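Local coordinates for Alr3699 protein (Nostoc sp., PDB 4XSR), which is a GT-B-type glycosyltransferase family protein, with two family regions in one chain, that binds uridine-5'-diphosphate-glucose, at residues H127-P132 / Q159-A164; G210-L215 / T236-G241. All blocks are in the same frame, centred on the assembly; numbering follows the deposited sequence.

Contact 1 (H127-P132 / Q159-A164); sequences HDILSP and QASQTA. With UPG (uridine-5'-diphosphate-glucose), chain J.
Ile-129 straddles the first turns of helix 159-167 with its two branches. Its CG2 meets the CB of Ala-164 at 3.8 Å, while CG1 lies 3.8 Å from Ser-161 OG and places CD1 near the methyl of Ala-160 (4.3 Å). The fork follows from the first torsion (-85°), which sets CG1 beside the backbone N and CG2 anti to it. Small residues suit the helix face, since alanine and serine let the loop backbone come close. Ser-161 OG approaches Asp-128 O, but its hydrogen-bonding partner is Asn-157. The polar backbone is joined through water instead. One molecule donates to Asp-128 O and Ser-161 O and accepts from Leu-130 N, 2.8 Å away; a second donates to Leu-130 O and Ala-164 O, two acceptors that could not bond each other directly. At the start of the loop His-127 reaches the glucose end of uridine-5'-diphosphate-glucose. Its ND1 meets O6' of the ligand in the ring plane at 2.8 Å; NE2 is bonded to Asn-103, so both ring nitrogens are engaged and the ring's rotation is fixed. Water satisfies four carbonyls and one N-H that do not pair directly, so apolar contact and bridging water hold the His-127 loop to the helix.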
# COMPACT_ATOMS: atom_id res chain seq x y z
N HIS B 127 -1.58 -21.29 3.22
CA HIS B 127 -2.61 -22.13 3.81
C HIS B 127 -3.82 -22.19 2.91
O HIS B 127 -4.78 -22.84 3.23
CB HIS B 127 -3.05 -21.58 5.18
CG HIS B 127 -1.97 -21.61 6.21
ND1 HIS B 127 -1.63 -22.75 6.90
CD2 HIS B 127 -1.17 -20.63 6.70
CE1 HIS B 127 -0.65 -22.48 7.76
NE2 HIS B 127 -0.35 -21.20 7.64
N ASP B 128 -3.79 -21.46 1.81
CA ASP B 128 -4.91 -21.41 0.88
C ASP B 128 -4.64 -22.16 -0.42
O ASP B 128 -3.50 -22.45 -0.79
CB ASP B 128 -5.23 -19.96 0.53
CG ASP B 128 -5.59 -19.10 1.75
OD1 ASP B 128 -6.36 -19.59 2.61
OD2 ASP B 128 -5.11 -17.93 1.80
N ILE B 129 -5.72 -22.46 -1.12
CA ILE B 129 -5.66 -22.94 -2.48
C ILE B 129 -5.99 -21.71 -3.32
O ILE B 129 -7.13 -21.21 -3.28
CB ILE B 129 -6.65 -24.09 -2.71
CG1 ILE B 129 -6.02 -25.43 -2.27
CG2 ILE B 129 -7.12 -24.17 -4.15
CD1 ILE B 129 -7.02 -26.58 -2.22
N LEU B 130 -4.99 -21.21 -4.04
CA LEU B 130 -5.15 -19.97 -4.82
C LEU B 130 -5.74 -20.32 -6.15
O LEU B 130 -5.02 -20.50 -7.13
CB LEU B 130 -3.80 -19.24 -5.01
CG LEU B 130 -3.10 -18.84 -3.71
CD1 LEU B 130 -1.67 -18.49 -3.94
CD2 LEU B 130 -3.79 -17.69 -3.03
N SER B 131 -7.06 -20.42 -6.18
CA SER B 131 -7.74 -20.83 -7.39
C SER B 131 -8.94 -19.92 -7.54
O SER B 131 -9.37 -19.32 -6.56
CB SER B 131 -8.23 -22.28 -7.26
OG SER B 131 -9.48 -22.30 -6.59
N PRO B 132 -9.47 -19.82 -8.75
CA PRO B 132 -10.63 -18.96 -9.02
C PRO B 132 -11.80 -19.27 -8.15
O PRO B 132 -12.53 -18.36 -7.79
CB PRO B 132 -10.94 -19.24 -10.50
CG PRO B 132 -9.56 -19.42 -11.09
CD PRO B 132 -8.76 -20.14 -10.01
N GLN B 159 0.18 -30.65 -1.06
CA GLN B 159 0.49 -30.69 -2.47
C GLN B 159 -0.55 -30.01 -3.26
O GLN B 159 -0.24 -29.46 -4.31
CB GLN B 159 0.68 -32.11 -2.97
CG GLN B 159 1.96 -32.68 -2.36
CD GLN B 159 2.34 -34.08 -2.86
OE1 GLN B 159 1.68 -34.68 -3.69
NE2 GLN B 159 3.43 -34.55 -2.34
N ALA B 160 -1.79 -30.06 -2.80
CA ALA B 160 -2.86 -29.41 -3.55
C ALA B 160 -2.70 -27.87 -3.52
O ALA B 160 -3.12 -27.19 -4.44
CB ALA B 160 -4.22 -29.79 -3.01
N SER B 161 -2.14 -27.33 -2.44
CA SER B 161 -1.92 -25.89 -2.34
C SER B 161 -0.74 -25.49 -3.22
O SER B 161 -0.83 -24.50 -3.96
CB SER B 161 -1.65 -25.48 -0.90
OG SER B 161 -2.86 -25.56 -0.14
N GLN B 162 0.34 -26.28 -3.14
CA GLN B 162 1.50 -26.14 -4.04
C GLN B 162 1.09 -26.13 -5.51
O GLN B 162 1.44 -25.26 -6.28
CB GLN B 162 2.48 -27.24 -3.78
CG GLN B 162 3.69 -27.26 -4.71
CD GLN B 162 4.56 -28.50 -4.45
OE1 GLN B 162 4.08 -29.63 -4.46
NE2 GLN B 162 5.80 -28.28 -4.16
N THR B 163 0.27 -27.08 -5.86
CA THR B 163 -0.25 -27.20 -7.19
C THR B 163 -1.02 -25.99 -7.65
O THR B 163 -0.84 -25.52 -8.76
CB THR B 163 -1.15 -28.44 -7.23
OG1 THR B 163 -0.28 -29.55 -7.21
CG2 THR B 163 -2.03 -28.52 -8.44
N ALA B 164 -1.95 -25.54 -6.82
CA ALA B 164 -2.80 -24.43 -7.21
C ALA B 164 -1.94 -23.16 -7.35
O ALA B 164 -2.17 -22.36 -8.22
CB ALA B 164 -3.89 -24.22 -6.19
N1 UPG J . -11.71 -25.51 15.71
C2 UPG J . -11.81 -25.05 17.03
N3 UPG J . -13.01 -24.77 17.52
C4 UPG J . -14.12 -24.92 16.79
C5 UPG J . -14.04 -25.40 15.48
C6 UPG J . -12.80 -25.68 14.96
O2 UPG J . -10.80 -24.88 17.77
O4 UPG J . -15.24 -24.64 17.31
C1C UPG J . -10.40 -25.81 15.14
C2C UPG J . -10.27 -27.25 14.65
O2C UPG J . -9.91 -28.12 15.74
C3C UPG J . -9.20 -27.05 13.57
C4C UPG J . -9.45 -25.63 13.01
O4C UPG J . -10.26 -24.99 13.97
O3C UPG J . -7.92 -27.10 14.20
C5C UPG J . -10.18 -25.55 11.66
O5C UPG J . -9.23 -26.03 10.71
PA UPG J . -9.44 -25.98 9.14
O1A UPG J . -8.37 -26.85 8.55
O2A UPG J . -10.87 -26.09 8.75
O3A UPG J . -8.86 -24.44 8.95
PB UPG J . -9.31 -23.28 7.90
O1B UPG J . -9.90 -22.24 8.79
O2B UPG J . -10.15 -23.72 6.77
O3B UPG J . -7.80 -22.81 7.54
C1' UPG J . -6.96 -22.93 6.37
C2' UPG J . -7.33 -23.92 5.30
C3' UPG J . -7.35 -25.38 5.82
C4' UPG J . -5.99 -25.72 6.43
C5' UPG J . -5.57 -24.60 7.37
C6' UPG J . -4.22 -24.77 7.98
O2' UPG J . -8.52 -23.49 4.62
O3' UPG J . -7.63 -26.26 4.71
O4' UPG J . -6.01 -26.93 7.20
O5' UPG J . -5.62 -23.32 6.74
O6' UPG J . -3.25 -25.03 6.99
O HOH W 1 -2.54 -22.46 -3.40
O HOH W 2 -4.62 -21.88 -9.42

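Contact 2 (G210-L215 / T236-G241); sequences GHFSRL and TAILVG. With UPG (uridine-5'-diphosphate-glucose), chain J.
Strands 207-211 and 235-240 run parallel, in register Gly-210 to Ile-238 and His-211 to Leu-239, as neighbours in a beta-alpha-beta unit, with helix 221-228 as its crossover, in a Rossmann-like GT-B domain. Two nearly straight hydrogen bonds join them, His-211 N to Ile-238 O and Val-240 N to His-211 O, both 2.9 Å. On one face Gly-210 leaves its space to neighbours: CG1 of Ile-238 comes within 3.8 Å of the glycine CA, and the ring of Phe-212 folds back over the same position. Phe-212 and Val-240 run alongside each other in the same direction, with CE2 3.8 Å from CG2, and helix 276-281 packs against both. On the face of His-211 and Leu-239, CD2 of Leu-239 touches the histidine CB at 3.6 Å; the imidazole departs from the neighbouring strand, its NE2 bonded to Thr-289. At their C-terminal ends the two segments line the ligand site. Gly-241, with phi at 137°, passes close to the Ser-213 carbonyl where a side chain would clash, and its N lies 3.3 Å from the uracil O4. Val-240 sets CG1, anti to the backbone N (chi1 -172°), beside O4 too. From the loop after strand 207-211, Arg-214, extended from CG to NE, reaches the diphosphate: O1B of uridine-5'-diphosphate-glucose lies at the guanidinium edge, close to its plane, and accepts a bent bond from NH1 at 2.8 Å (131°).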
# COMPACT_ATOMS: atom_id res chain seq x y z
N GLY B 210 -20.06 -35.54 14.20
CA GLY B 210 -19.52 -34.21 14.51
C GLY B 210 -18.89 -33.54 13.29
O GLY B 210 -18.16 -34.17 12.53
N HIS B 211 -19.17 -32.25 13.14
CA HIS B 211 -18.62 -31.37 12.10
C HIS B 211 -17.89 -30.26 12.85
O HIS B 211 -18.44 -29.70 13.80
CB HIS B 211 -19.77 -30.80 11.31
CG HIS B 211 -19.41 -30.30 9.97
ND1 HIS B 211 -18.63 -29.18 9.77
CD2 HIS B 211 -19.78 -30.72 8.73
CE1 HIS B 211 -18.51 -28.94 8.48
NE2 HIS B 211 -19.19 -29.87 7.82
N PHE B 212 -16.63 -29.99 12.49
CA PHE B 212 -15.81 -29.07 13.25
C PHE B 212 -15.24 -27.94 12.39
O PHE B 212 -14.27 -27.29 12.76
CB PHE B 212 -14.72 -29.83 13.99
CG PHE B 212 -15.26 -30.84 15.00
CD1 PHE B 212 -15.76 -32.08 14.59
CD2 PHE B 212 -15.25 -30.56 16.35
CE1 PHE B 212 -16.25 -33.00 15.51
CE2 PHE B 212 -15.73 -31.47 17.28
CZ PHE B 212 -16.24 -32.69 16.86
N SER B 213 -15.88 -27.64 11.29
CA SER B 213 -15.45 -26.54 10.45
C SER B 213 -16.14 -25.23 10.88
O SER B 213 -17.29 -25.23 11.37
CB SER B 213 -15.79 -26.82 8.97
OG SER B 213 -15.15 -28.00 8.47
N ARG B 214 -15.45 -24.11 10.65
CA ARG B 214 -16.08 -22.82 10.79
C ARG B 214 -17.30 -22.78 9.88
O ARG B 214 -17.41 -23.55 8.93
CB ARG B 214 -15.11 -21.70 10.44
CG ARG B 214 -14.86 -21.52 8.94
CD ARG B 214 -13.58 -20.71 8.66
NE ARG B 214 -13.53 -20.19 7.27
CZ ARG B 214 -12.42 -20.11 6.54
NH1 ARG B 214 -11.24 -20.50 7.02
NH2 ARG B 214 -12.47 -19.63 5.31
N LEU B 215 -18.22 -21.88 10.19
CA LEU B 215 -19.45 -21.75 9.42
C LEU B 215 -19.25 -20.83 8.23
O LEU B 215 -19.29 -19.61 8.35
CB LEU B 215 -20.57 -21.27 10.33
CG LEU B 215 -20.71 -22.04 11.66
CD1 LEU B 215 -21.77 -21.42 12.53
CD2 LEU B 215 -21.02 -23.52 11.44
N THR B 236 -27.72 -38.12 15.09
CA THR B 236 -27.72 -36.67 15.31
C THR B 236 -26.34 -36.02 14.94
O THR B 236 -25.31 -36.70 14.86
CB THR B 236 -28.13 -36.29 16.77
OG1 THR B 236 -27.12 -36.69 17.71
CG2 THR B 236 -29.47 -36.94 17.15
N ALA B 237 -26.35 -34.71 14.72
CA ALA B 237 -25.15 -33.96 14.37
C ALA B 237 -24.84 -32.92 15.40
O ALA B 237 -25.73 -32.23 15.87
CB ALA B 237 -25.32 -33.31 13.01
N ILE B 238 -23.58 -32.80 15.78
CA ILE B 238 -23.14 -31.57 16.40
C ILE B 238 -22.26 -30.76 15.44
O ILE B 238 -21.25 -31.25 14.91
CB ILE B 238 -22.44 -31.82 17.74
CG1 ILE B 238 -21.21 -32.69 17.57
CG2 ILE B 238 -23.42 -32.50 18.69
CD1 ILE B 238 -20.28 -32.64 18.77
N LEU B 239 -22.69 -29.52 15.19
CA LEU B 239 -21.94 -28.52 14.43
C LEU B 239 -21.18 -27.63 15.38
O LEU B 239 -21.79 -26.84 16.11
CB LEU B 239 -22.89 -27.68 13.60
CG LEU B 239 -23.84 -28.48 12.72
CD1 LEU B 239 -24.51 -27.58 11.69
CD2 LEU B 239 -23.10 -29.60 12.02
N VAL B 240 -19.86 -27.80 15.38
CA VAL B 240 -18.96 -27.08 16.25
C VAL B 240 -18.18 -26.09 15.39
O VAL B 240 -17.60 -26.48 14.37
CB VAL B 240 -17.98 -28.03 16.95
CG1 VAL B 240 -17.16 -27.30 18.01
CG2 VAL B 240 -18.72 -29.20 17.59
N GLY B 241 -18.15 -24.83 15.84
CA GLY B 241 -17.61 -23.71 15.07
C GLY B 241 -18.47 -22.47 15.13
O GLY B 241 -19.56 -22.47 15.72
N1 UPG J . -11.71 -25.51 15.71
C2 UPG J . -11.81 -25.05 17.03
N3 UPG J . -13.01 -24.77 17.52
C4 UPG J . -14.12 -24.92 16.79
C5 UPG J . -14.04 -25.40 15.48
C6 UPG J . -12.80 -25.68 14.96
O2 UPG J . -10.80 -24.88 17.77
O4 UPG J . -15.24 -24.64 17.31
C1C UPG J . -10.40 -25.81 15.14
C2C UPG J . -10.27 -27.25 14.65
O2C UPG J . -9.91 -28.12 15.74
C3C UPG J . -9.20 -27.05 13.57
C4C UPG J . -9.45 -25.63 13.01
O4C UPG J . -10.26 -24.99 13.97
O3C UPG J . -7.92 -27.10 14.20
C5C UPG J . -10.18 -25.55 11.66
O5C UPG J . -9.23 -26.03 10.71
PA UPG J . -9.44 -25.98 9.14
O1A UPG J . -8.37 -26.85 8.55
O2A UPG J . -10.87 -26.09 8.75
O3A UPG J . -8.86 -24.44 8.95
PB UPG J . -9.31 -23.28 7.90
O1B UPG J . -9.90 -22.24 8.79
O2B UPG J . -10.15 -23.72 6.77
O3B UPG J . -7.80 -22.81 7.54
C1' UPG J . -6.96 -22.93 6.37
C2' UPG J . -7.33 -23.92 5.30
C3' UPG J . -7.35 -25.38 5.82
C4' UPG J . -5.99 -25.72 6.43
C5' UPG J . -5.57 -24.60 7.37
C6' UPG J . -4.22 -24.77 7.98
O2' UPG J . -8.52 -23.49 4.62
O3' UPG J . -7.63 -26.26 4.71
O4' UPG J . -6.01 -26.93 7.20
O5' UPG J . -5.62 -23.32 6.74
O6' UPG J . -3.25 -25.03 6.99

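How the contacts relate
Both contacts are buried, but they belong to different family regions and lie on opposite sides of the chain's centre, their own centres about 24 Å apart. Contact 2 is sheet core: adjacent parallel strands bonded directly through their backbones, with mainly apolar packing between their side chains. Contact 1 joins a loop after strand 122-126 to a helix, and there bridging waters take the place of direct backbone bonds. They share no secondary-structure element; uridine-5'-diphosphate-glucose, lying between them, is what both touch. Contact 1 meets the sugar through one imidazole, whereas contact 2 meets the uracil and diphosphate, consistent with ligand binding in the cleft between GT-B domains.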